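Local coordinates for protein iron-containing superoxide dismutase B2 (Trypanosoma brucei, PDB 3ESF) that probably removes superoxide by dismuting it to hydrogen peroxide and oxygen at a protein-bound iron ion, at residues C160-H165 with N173-Y178; V118-S123 with Q141-G146; F74-Y79 with S123-L128. The protein carries 1 engineered substitution. One frame throughout, in Å; residues are numbered along the deposited sequence.

Overall arrangement
Interaction 3 opens first, on helix 64-81 of the alpha-hairpin region, and closes 44 residues later on strand 124-131, joining that helix to the sheet of the C-terminal region. Before it closes, residues 118-123 have opened interaction 2, which ends at 141-146; the two therefore cross, and they share Ser-123. Interaction 1 follows in series, a short closure, across helix 168-171, from the end of strand 154-161 to the start of helix 175-185. All three reach the same antiparallel sheet. Interactions 1 and 3 meet at the iron and at water 1, and interactions 1 and 2 touch the second subunit.

Interaction 1 of 3, residues C160-H165 with N173-Y178; sequences CDVWEH and NDRPAY. With FE (Fe (III) ion), chain E.
The end of strand 154-161 meets the start of helix 175-185, with the CA atoms of Val-162 and Arg-175 7.7 Å apart, the nearest pair across the contact. From the helix, Tyr-178 reaches over with CG anti to its own backbone N (chi1 162°), and its OH donates to the carbonyl O of Asp-161 at 2.6 Å. The same hydroxyl is also hydrogen-bonded to Tyr-79 OH. Asp-161 O lies at the edge of the phenol ring, and the hydroxyl lies in the carbonyl plane. Cys-160 SG comes to the same end of the ring obliquely, 3.7 Å from Tyr-178 CE2. Val-162 crosses Arg-175 at about a right angle: its CG2 is 3.8 Å from NH1, while its carbonyl O sits over one face of the guanidinium. NH1 donates to the carbonyls of Ala-117 and His-120, outside the contact; NH2 donates to water 2, which in turn donates to Glu-164 OE2. Asp-161 binds iron through OD2 at 2.0 Å, and its OD1 accepts from Trp-163 N at 3.2 Å, an Asx turn in which the N-H arrives from above the carboxylate plane. His-165 NE2 lies 2.1 Å from the iron; His-28 and His-76 supply the remaining protein ligands. The tyrosine thus grips the backbone of a metal ligand, and the Asx turn probably helps to hold its carboxylate, consistent with a second shell that positions Asp-161.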
loop_
_atom_site.group_PDB
_atom_site.type_symbol
_atom_site.label_atom_id
_atom_site.label_comp_id
_atom_site.label_asym_id
_atom_site.label_seq_id
_atom_site.Cartn_x
_atom_site.Cartn_y
_atom_site.Cartn_z
ATOM N N CYS A 160 6.613 9.490 9.383
ATOM C CA CYS A 160 5.775 8.374 9.805
ATOM C C CYS A 160 5.413 7.493 8.583
ATOM O O CYS A 160 4.795 7.989 7.617
ATOM C CB CYS A 160 4.501 8.915 10.476
ATOM S SG CYS A 160 3.331 7.632 10.977
ATOM N N ASP A 161 5.814 6.214 8.633
ATOM C CA ASP A 161 5.476 5.204 7.621
ATOM C C ASP A 161 3.993 4.944 7.697
ATOM O O ASP A 161 3.490 4.648 8.783
ATOM C CB ASP A 161 6.245 3.872 7.926
ATOM C CG ASP A 161 6.218 2.879 6.787
ATOM O OD1 ASP A 161 5.633 3.169 5.732
ATOM O OD2 ASP A 161 6.851 1.781 6.911
ATOM N N VAL A 162 3.283 5.068 6.570
ATOM C CA VAL A 162 1.833 4.717 6.537
ATOM C C VAL A 162 1.487 3.621 5.511
ATOM O O VAL A 162 0.317 3.412 5.175
ATOM C CB VAL A 162 0.906 5.950 6.402
ATOM C CG1 VAL A 162 1.126 6.904 7.546
ATOM C CG2 VAL A 162 1.076 6.660 5.017
ATOM N N TRP A 163 2.503 2.919 4.995
ATOM C CA TRP A 163 2.258 1.612 4.381
ATOM C C TRP A 163 1.531 0.758 5.427
ATOM O O TRP A 163 1.872 0.818 6.621
ATOM C CB TRP A 163 3.581 0.898 4.057
ATOM C CG TRP A 163 4.336 1.404 2.850
ATOM C CD1 TRP A 163 4.794 2.691 2.614
ATOM C CD2 TRP A 163 4.769 0.612 1.735
ATOM N NE1 TRP A 163 5.461 2.727 1.398
ATOM C CE2 TRP A 163 5.456 1.472 0.843
ATOM C CE3 TRP A 163 4.642 -0.744 1.406
ATOM C CZ2 TRP A 163 6.021 1.012 -0.374
ATOM C CZ3 TRP A 163 5.186 -1.200 0.205
ATOM C CH2 TRP A 163 5.890 -0.323 -0.663
ATOM N N GLU A 164 0.596 -0.067 4.970
ATOM C CA GLU A 164 -0.217 -0.875 5.834
ATOM C C GLU A 164 0.594 -1.806 6.734
ATOM O O GLU A 164 0.173 -2.061 7.853
ATOM C CB GLU A 164 -1.297 -1.633 5.062
ATOM C CG GLU A 164 -2.418 -0.696 4.664
ATOM C CD GLU A 164 -3.435 -1.275 3.695
ATOM O OE1 GLU A 164 -3.112 -2.153 2.893
ATOM O OE2 GLU A 164 -4.594 -0.840 3.729
ATOM N N HIS A 165 1.739 -2.312 6.234
ATOM C CA HIS A 165 2.593 -3.193 7.044
ATOM C C HIS A 165 3.205 -2.530 8.283
ATOM O O HIS A 165 3.620 -3.233 9.210
ATOM C CB HIS A 165 3.689 -3.868 6.200
ATOM C CG HIS A 165 4.766 -2.943 5.730
ATOM N ND1 HIS A 165 5.086 -2.797 4.398
ATOM C CD2 HIS A 165 5.598 -2.122 6.407
ATOM C CE1 HIS A 165 6.091 -1.948 4.278
ATOM N NE2 HIS A 165 6.400 -1.502 5.484
ATOM N N ASN A 173 -6.798 -2.241 10.227
ATOM C CA ASN A 173 -7.275 -1.143 9.395
ATOM C C ASN A 173 -7.230 0.246 10.038
ATOM O O ASN A 173 -7.401 1.238 9.335
ATOM C CB ASN A 173 -8.731 -1.441 9.018
ATOM C CG ASN A 173 -9.663 -1.278 10.199
ATOM O OD1 ASN A 173 -9.711 -2.128 11.084
ATOM N ND2 ASN A 173 -10.399 -0.172 10.226
ATOM N N ASP A 174 -7.046 0.306 11.370
ATOM C CA ASP A 174 -7.204 1.542 12.144
ATOM C C ASP A 174 -5.933 2.417 12.142
ATOM O O ASP A 174 -5.220 2.549 13.150
ATOM C CB ASP A 174 -7.661 1.226 13.575
ATOM C CG ASP A 174 -8.272 2.431 14.275
ATOM O OD1 ASP A 174 -8.194 3.564 13.727
ATOM O OD2 ASP A 174 -8.842 2.245 15.368
ATOM N N ARG A 175 -5.668 3.021 10.990
ATOM C CA ARG A 175 -4.524 3.903 10.831
ATOM C C ARG A 175 -4.652 5.187 11.679
ATOM O O ARG A 175 -3.645 5.678 12.164
ATOM C CB ARG A 175 -4.295 4.251 9.351
ATOM C CG ARG A 175 -2.951 4.970 9.146
ATOM C CD ARG A 175 -2.826 5.771 7.865
ATOM N NE ARG A 175 -2.958 4.980 6.647
ATOM C CZ ARG A 175 -2.918 5.502 5.422
ATOM N NH1 ARG A 175 -2.746 6.814 5.233
ATOM N NH2 ARG A 175 -3.042 4.723 4.384
ATOM N N PRO A 176 -5.886 5.738 11.848
ATOM C CA PRO A 176 -5.984 6.858 12.798
ATOM C C PRO A 176 -5.417 6.558 14.219
ATOM O O PRO A 176 -4.714 7.412 14.777
ATOM C CB PRO A 176 -7.490 7.151 12.828
ATOM C CG PRO A 176 -7.977 6.718 11.407
ATOM C CD PRO A 176 -7.183 5.469 11.171
ATOM N N ALA A 177 -5.714 5.383 14.784
ATOM C CA ALA A 177 -5.196 5.003 16.113
ATOM C C ALA A 177 -3.682 4.810 16.064
ATOM O O ALA A 177 -2.994 5.134 17.016
ATOM C CB ALA A 177 -5.866 3.748 16.645
ATOM N N TYR A 178 -3.172 4.280 14.946
ATOM C CA TYR A 178 -1.715 4.173 14.741
ATOM C C TYR A 178 -1.076 5.566 14.769
ATOM O O TYR A 178 -0.055 5.769 15.435
ATOM C CB TYR A 178 -1.402 3.439 13.430
ATOM C CG TYR A 178 -0.001 3.622 12.864
ATOM C CD1 TYR A 178 1.131 3.139 13.546
ATOM C CD2 TYR A 178 0.187 4.236 11.615
ATOM C CE1 TYR A 178 2.422 3.305 13.028
ATOM C CE2 TYR A 178 1.468 4.405 11.076
ATOM C CZ TYR A 178 2.580 3.923 11.785
ATOM O OH TYR A 178 3.830 4.091 11.270
HETATM FE FE FE E . 7.579 0.139 6.113
HETATM O O HOH W 1 7.196 1.136 4.261
HETATM O O HOH W 2 -3.924 1.905 3.292
#

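Interaction 2 of 3, residues V118-S123 with Q141-G146; sequences VGHFGS and QTHDAG
The connection from helix 106-119 into strand 124-131 runs here beside the end of strand 137-143 and the type II' beta turn that follows it, from His-143 to Gly-146. His-120, just past the helix, is the hub. Its ring uses both nitrogens: ND1 donates to Gln-141 OE1 at 2.9 Å in a fairly straight bond. The bond uses an OE1 lone pair in the amide plane, and OE1 in turn lies close to the plane of the imidazole. The ring and the amide planes are nonetheless turned 67° apart. At the other nitrogen, NE2 lies 2.8 Å from His-143 ND1, a hydrogen bond in which either ring could be the donor. The two imidazoles meet rim to rim, their planes inclined by 43°. A chi1 of -168°, which turns the ring of His-143 away from its own backbone N, also swings CE1 to 3.0 Å from Phe-121 O. A short backbone bond, Asp-144 N to Ser-123 O at 2.6 Å, joins the turn to the loop; its donor stands above the carbonyl plane. Water 3 adds a second bridge between the same residues, accepting from Ser-123 N and donating to Asp-144 OD1. Beyond the segments, His-143 NE2 bonds Asp-144 OD2 of the second subunit, the reciprocal bond is also made, and Ser-123 OG is hydrogen-bonded to Ser-123 OG of the second subunit. This is a helix-to-strand connection joined to a neighbouring strand end and beta turn in the C-terminal alpha/beta region of an iron/manganese superoxide dismutase, at the dimer interface.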
loop_
_atom_site.group_PDB
_atom_site.type_symbol
_atom_site.label_atom_id
_atom_site.label_comp_id
_atom_site.label_asym_id
_atom_site.label_seq_id
_atom_site.Cartn_x
_atom_site.Cartn_y
_atom_site.Cartn_z
ATOM N N VAL A 118 -3.116 10.280 7.904
ATOM C CA VAL A 118 -4.376 9.529 7.928
ATOM C C VAL A 118 -4.985 9.542 6.544
ATOM O O VAL A 118 -5.540 8.544 6.086
ATOM C CB VAL A 118 -5.335 10.088 8.997
ATOM C CG1 VAL A 118 -6.772 9.554 8.820
ATOM C CG2 VAL A 118 -4.810 9.750 10.396
ATOM N N GLY A 119 -4.826 10.654 5.847
ATOM C CA GLY A 119 -5.444 10.786 4.531
ATOM C C GLY A 119 -4.690 10.147 3.383
ATOM O O GLY A 119 -5.265 9.979 2.316
ATOM N N HIS A 120 -3.412 9.793 3.555
ATOM C CA HIS A 120 -2.639 9.293 2.411
ATOM C C HIS A 120 -3.295 8.038 1.820
ATOM O O HIS A 120 -3.550 7.100 2.555
ATOM C CB HIS A 120 -1.173 9.005 2.772
ATOM C CG HIS A 120 -0.297 8.771 1.576
ATOM N ND1 HIS A 120 0.332 9.803 0.906
ATOM C CD2 HIS A 120 0.019 7.633 0.903
ATOM C CE1 HIS A 120 0.995 9.308 -0.129
ATOM N NE2 HIS A 120 0.833 7.994 -0.143
ATOM N N PHE A 121 -3.570 8.033 0.508
ATOM C CA PHE A 121 -4.220 6.889 -0.130
ATOM C C PHE A 121 -3.173 5.907 -0.690
ATOM O O PHE A 121 -2.228 6.309 -1.386
ATOM C CB PHE A 121 -5.190 7.345 -1.226
ATOM C CG PHE A 121 -6.040 6.230 -1.784
ATOM C CD1 PHE A 121 -7.191 5.805 -1.103
ATOM C CD2 PHE A 121 -5.672 5.569 -2.984
ATOM C CE1 PHE A 121 -7.971 4.748 -1.620
ATOM C CE2 PHE A 121 -6.441 4.538 -3.480
ATOM C CZ PHE A 121 -7.586 4.128 -2.796
ATOM N N GLY A 122 -3.351 4.623 -0.379
ATOM C CA GLY A 122 -2.360 3.596 -0.724
ATOM C C GLY A 122 -1.112 3.718 0.137
ATOM O O GLY A 122 -1.166 4.227 1.271
ATOM N N SER A 123 0.007 3.218 -0.400
ATOM C CA SER A 123 1.255 3.108 0.346
ATOM C C SER A 123 2.026 4.421 0.265
ATOM O O SER A 123 2.178 4.985 -0.848
ATOM C CB SER A 123 2.136 1.947 -0.198
ATOM O OG SER A 123 1.427 0.703 -0.235
ATOM N N GLN A 141 4.091 14.872 1.759
ATOM C CA GLN A 141 3.854 13.433 1.606
ATOM C C GLN A 141 4.705 12.855 0.462
ATOM O O GLN A 141 4.967 13.515 -0.538
ATOM C CB GLN A 141 2.366 13.166 1.310
ATOM C CG GLN A 141 1.455 13.590 2.428
ATOM C CD GLN A 141 -0.007 13.534 2.045
ATOM O OE1 GLN A 141 -0.533 12.489 1.644
ATOM N NE2 GLN A 141 -0.682 14.661 2.188
ATOM N N THR A 142 5.116 11.603 0.607
ATOM C CA THR A 142 5.571 10.840 -0.548
ATOM C C THR A 142 4.745 9.560 -0.665
ATOM O O THR A 142 4.227 9.041 0.332
ATOM C CB THR A 142 7.065 10.513 -0.481
ATOM O OG1 THR A 142 7.349 9.739 0.695
ATOM C CG2 THR A 142 7.901 11.799 -0.458
ATOM N N HIS A 143 4.652 9.048 -1.879
ATOM C CA HIS A 143 3.850 7.879 -2.188
ATOM C C HIS A 143 4.811 6.732 -2.508
ATOM O O HIS A 143 5.896 6.964 -3.104
ATOM C CB HIS A 143 2.964 8.182 -3.392
ATOM C CG HIS A 143 1.895 7.160 -3.643
ATOM N ND1 HIS A 143 1.001 6.764 -2.674
ATOM C CD2 HIS A 143 1.542 6.501 -4.774
ATOM C CE1 HIS A 143 0.155 5.881 -3.192
ATOM N NE2 HIS A 143 0.464 5.704 -4.462
ATOM N N ASP A 144 4.424 5.525 -2.116
ATOM C CA ASP A 144 5.271 4.315 -2.314
ATOM C C ASP A 144 6.672 4.487 -1.700
ATOM O O ASP A 144 6.792 4.580 -0.477
ATOM C CB ASP A 144 5.311 3.925 -3.794
ATOM C CG ASP A 144 3.931 3.668 -4.341
ATOM O OD1 ASP A 144 3.150 3.001 -3.618
ATOM O OD2 ASP A 144 3.632 4.135 -5.466
ATOM N N ALA A 145 7.725 4.535 -2.519
ATOM C CA ALA A 145 9.082 4.707 -1.970
ATOM C C ALA A 145 9.632 6.112 -2.176
ATOM O O ALA A 145 10.838 6.331 -2.002
ATOM C CB ALA A 145 10.037 3.683 -2.534
ATOM N N GLY A 146 8.755 7.063 -2.525
ATOM C CA GLY A 146 9.177 8.462 -2.733
ATOM C C GLY A 146 9.945 8.988 -1.535
ATOM O O GLY A 146 9.647 8.656 -0.391
HETATM O O HOH W 3 0.681 2.413 -3.064
#

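Interaction 3 of 3, residues F74-Y79 with S123-L128; sequences FNHNFY and SGWAWL. With FE (Fe (III) ion), chain E.
Trp-125 sets CG anti to its carbonyl carbon (chi1 -61°), which brings the six-membered ring of its indole under Asn-75 CB; the similar torsion of Asn-75 sends its amide on past that ring, OD1 to the edge of Trp-127 and ND2 to the carbonyl of Gly-146. Asn-75 CB rests over one face of the indole, nearly above the centroid of the six-membered ring and 3.4 Å from it, a CH-pi contact. The amide beyond it is turned to use both its ends: OD1 comes within 3.3 Å of Trp-127 CZ2, while ND2 donates to Gly-146 O. The asparagine is therefore wedged between two tryptophans, touching one by its face and the other by its rim.

The far edge of Trp-125 points at the metal site. Its CH2 stands over one face of the His-76 imidazole, and the two ring planes are at 90° in an edge-to-face (T-shaped) pair with centroids 4.9 Å apart. His-76 binds iron through NE2 at 2.2 Å, and its ND1 is hydrogen-bonded to the carbonyl of Gln-72, so the ring is held at both nitrogens as well as over one face. Here the helix of the alpha-hairpin domain packs on the sheet of the C-terminal domain, the two-domain build of iron/manganese superoxide dismutases; the axes of 74-79 and 124-128 approach to 11.0 Å and are inclined at 50°.

Further along, Phe-78 brings CD2 to 3.6 Å from Trp-127 CZ3, the rings lying obliquely to each other. Trp-127 NE1 is in turn hydrogen-bonded to Thr-142 OG1 on strand 137-143. Tyr-79 lays its CB against the rim of Trp-125, 3.9 Å from CZ3, and its hydroxyl is hydrogen-bonded to that of Tyr-178.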
loop_
_atom_site.group_PDB
_atom_site.type_symbol
_atom_site.label_atom_id
_atom_site.label_comp_id
_atom_site.label_asym_id
_atom_site.label_seq_id
_atom_site.Cartn_x
_atom_site.Cartn_y
_atom_site.Cartn_z
ATOM N N PHE A 74 16.514 4.171 3.285
ATOM C CA PHE A 74 16.683 5.460 3.951
ATOM C C PHE A 74 15.415 5.864 4.717
ATOM O O PHE A 74 15.513 6.310 5.863
ATOM C CB PHE A 74 17.072 6.509 2.919
ATOM C CG PHE A 74 17.099 7.882 3.440
ATOM C CD1 PHE A 74 18.322 8.490 3.746
ATOM C CD2 PHE A 74 15.915 8.587 3.652
ATOM C CE1 PHE A 74 18.358 9.795 4.247
ATOM C CE2 PHE A 74 15.946 9.883 4.174
ATOM C CZ PHE A 74 17.164 10.496 4.454
ATOM N N ASN A 75 14.240 5.685 4.094
ATOM C CA ASN A 75 12.961 6.068 4.701
ATOM C C ASN A 75 12.739 5.318 6.013
ATOM O O ASN A 75 12.310 5.907 6.975
ATOM C CB ASN A 75 11.769 5.813 3.759
ATOM C CG ASN A 75 11.739 6.753 2.569
ATOM O OD1 ASN A 75 12.454 7.763 2.512
ATOM N ND2 ASN A 75 10.909 6.427 1.610
ATOM N N HIS A 76 13.003 4.011 6.028
ATOM C CA HIS A 76 12.840 3.205 7.244
ATOM C C HIS A 76 13.843 3.543 8.318
ATOM O O HIS A 76 13.515 3.549 9.493
ATOM C CB HIS A 76 12.909 1.715 6.913
ATOM C CG HIS A 76 11.671 1.209 6.254
ATOM N ND1 HIS A 76 11.423 1.385 4.910
ATOM C CD2 HIS A 76 10.571 0.620 6.772
ATOM C CE1 HIS A 76 10.229 0.900 4.626
ATOM N NE2 HIS A 76 9.681 0.454 5.743
ATOM N N ASN A 77 15.094 3.782 7.920
ATOM C CA ASN A 77 16.110 4.245 8.867
ATOM C C ASN A 77 15.620 5.519 9.564
ATOM O O ASN A 77 15.676 5.644 10.801
ATOM C CB ASN A 77 17.456 4.531 8.169
ATOM C CG ASN A 77 18.204 3.254 7.743
ATOM O OD1 ASN A 77 17.883 2.149 8.178
ATOM N ND2 ASN A 77 19.244 3.429 6.927
ATOM N N PHE A 78 15.143 6.452 8.751
ATOM C CA PHE A 78 14.698 7.749 9.245
ATOM C C PHE A 78 13.447 7.601 10.134
ATOM O O PHE A 78 13.315 8.269 11.168
ATOM C CB PHE A 78 14.419 8.682 8.050
ATOM C CG PHE A 78 14.539 10.133 8.391
ATOM C CD1 PHE A 78 15.797 10.728 8.535
ATOM C CD2 PHE A 78 13.410 10.904 8.590
ATOM C CE1 PHE A 78 15.914 12.080 8.866
ATOM C CE2 PHE A 78 13.518 12.261 8.907
ATOM C CZ PHE A 78 14.768 12.842 9.046
ATOM N N TYR A 79 12.543 6.722 9.714
ATOM C CA TYR A 79 11.352 6.350 10.501
ATOM C C TYR A 79 11.654 5.844 11.929
ATOM O O TYR A 79 11.038 6.310 12.874
ATOM C CB TYR A 79 10.587 5.272 9.728
ATOM C CG TYR A 79 9.372 4.680 10.422
ATOM C CD1 TYR A 79 8.326 5.500 10.874
ATOM C CD2 TYR A 79 9.264 3.290 10.604
ATOM C CE1 TYR A 79 7.188 4.949 11.468
ATOM C CE2 TYR A 79 8.164 2.733 11.206
ATOM C CZ TYR A 79 7.111 3.554 11.627
ATOM O OH TYR A 79 5.997 2.983 12.215
ATOM N N SER A 123 0.007 3.218 -0.400
ATOM C CA SER A 123 1.255 3.108 0.346
ATOM C C SER A 123 2.026 4.421 0.265
ATOM O O SER A 123 2.178 4.985 -0.848
ATOM C CB SER A 123 2.136 1.947 -0.198
ATOM O OG SER A 123 1.427 0.703 -0.235
ATOM N N GLY A 124 2.475 4.917 1.416
ATOM C CA GLY A 124 3.333 6.128 1.463
ATOM C C GLY A 124 3.852 6.564 2.828
ATOM O O GLY A 124 3.916 5.780 3.766
ATOM N N TRP A 125 4.221 7.847 2.924
ATOM C CA TRP A 125 5.011 8.385 4.027
ATOM C C TRP A 125 4.551 9.819 4.286
ATOM O O TRP A 125 4.380 10.583 3.332
ATOM C CB TRP A 125 6.503 8.444 3.655
ATOM C CG TRP A 125 7.105 7.130 3.339
ATOM C CD1 TRP A 125 7.069 6.475 2.131
ATOM C CD2 TRP A 125 7.828 6.300 4.233
ATOM N NE1 TRP A 125 7.704 5.274 2.234
ATOM C CE2 TRP A 125 8.186 5.133 3.513
ATOM C CE3 TRP A 125 8.209 6.416 5.580
ATOM C CZ2 TRP A 125 8.914 4.095 4.087
ATOM C CZ3 TRP A 125 8.919 5.347 6.163
ATOM C CH2 TRP A 125 9.253 4.212 5.407
ATOM N N ALA A 126 4.370 10.174 5.557
ATOM C CA ALA A 126 4.110 11.571 5.934
ATOM C C ALA A 126 5.375 12.132 6.517
ATOM O O ALA A 126 6.019 11.484 7.362
ATOM C CB ALA A 126 2.955 11.693 6.904
ATOM N N TRP A 127 5.755 13.324 6.055
ATOM C CA TRP A 127 6.995 13.937 6.493
ATOM C C TRP A 127 6.772 15.320 7.094
ATOM O O TRP A 127 5.858 16.048 6.706
ATOM C CB TRP A 127 7.975 14.135 5.331
ATOM C CG TRP A 127 8.374 12.906 4.571
ATOM C CD1 TRP A 127 7.673 12.315 3.533
ATOM C CD2 TRP A 127 9.563 12.127 4.739
ATOM N NE1 TRP A 127 8.353 11.253 3.065
ATOM C CE2 TRP A 127 9.507 11.085 3.782
ATOM C CE3 TRP A 127 10.692 12.227 5.573
ATOM C CZ2 TRP A 127 10.511 10.134 3.653
ATOM C CZ3 TRP A 127 11.699 11.265 5.461
ATOM C CH2 TRP A 127 11.607 10.231 4.506
ATOM N N LEU A 128 7.654 15.672 8.023
ATOM C CA LEU A 128 7.959 17.062 8.291
ATOM C C LEU A 128 9.290 17.297 7.565
ATOM O O LEU A 128 10.222 16.518 7.735
ATOM C CB LEU A 128 8.067 17.320 9.818
ATOM C CG LEU A 128 8.492 18.716 10.330
ATOM C CD1 LEU A 128 7.610 19.841 9.770
ATOM C CD2 LEU A 128 8.470 18.754 11.860
HETATM FE FE FE E . 7.579 0.139 6.113
HETATM O O HOH W 1 7.196 1.136 4.261
#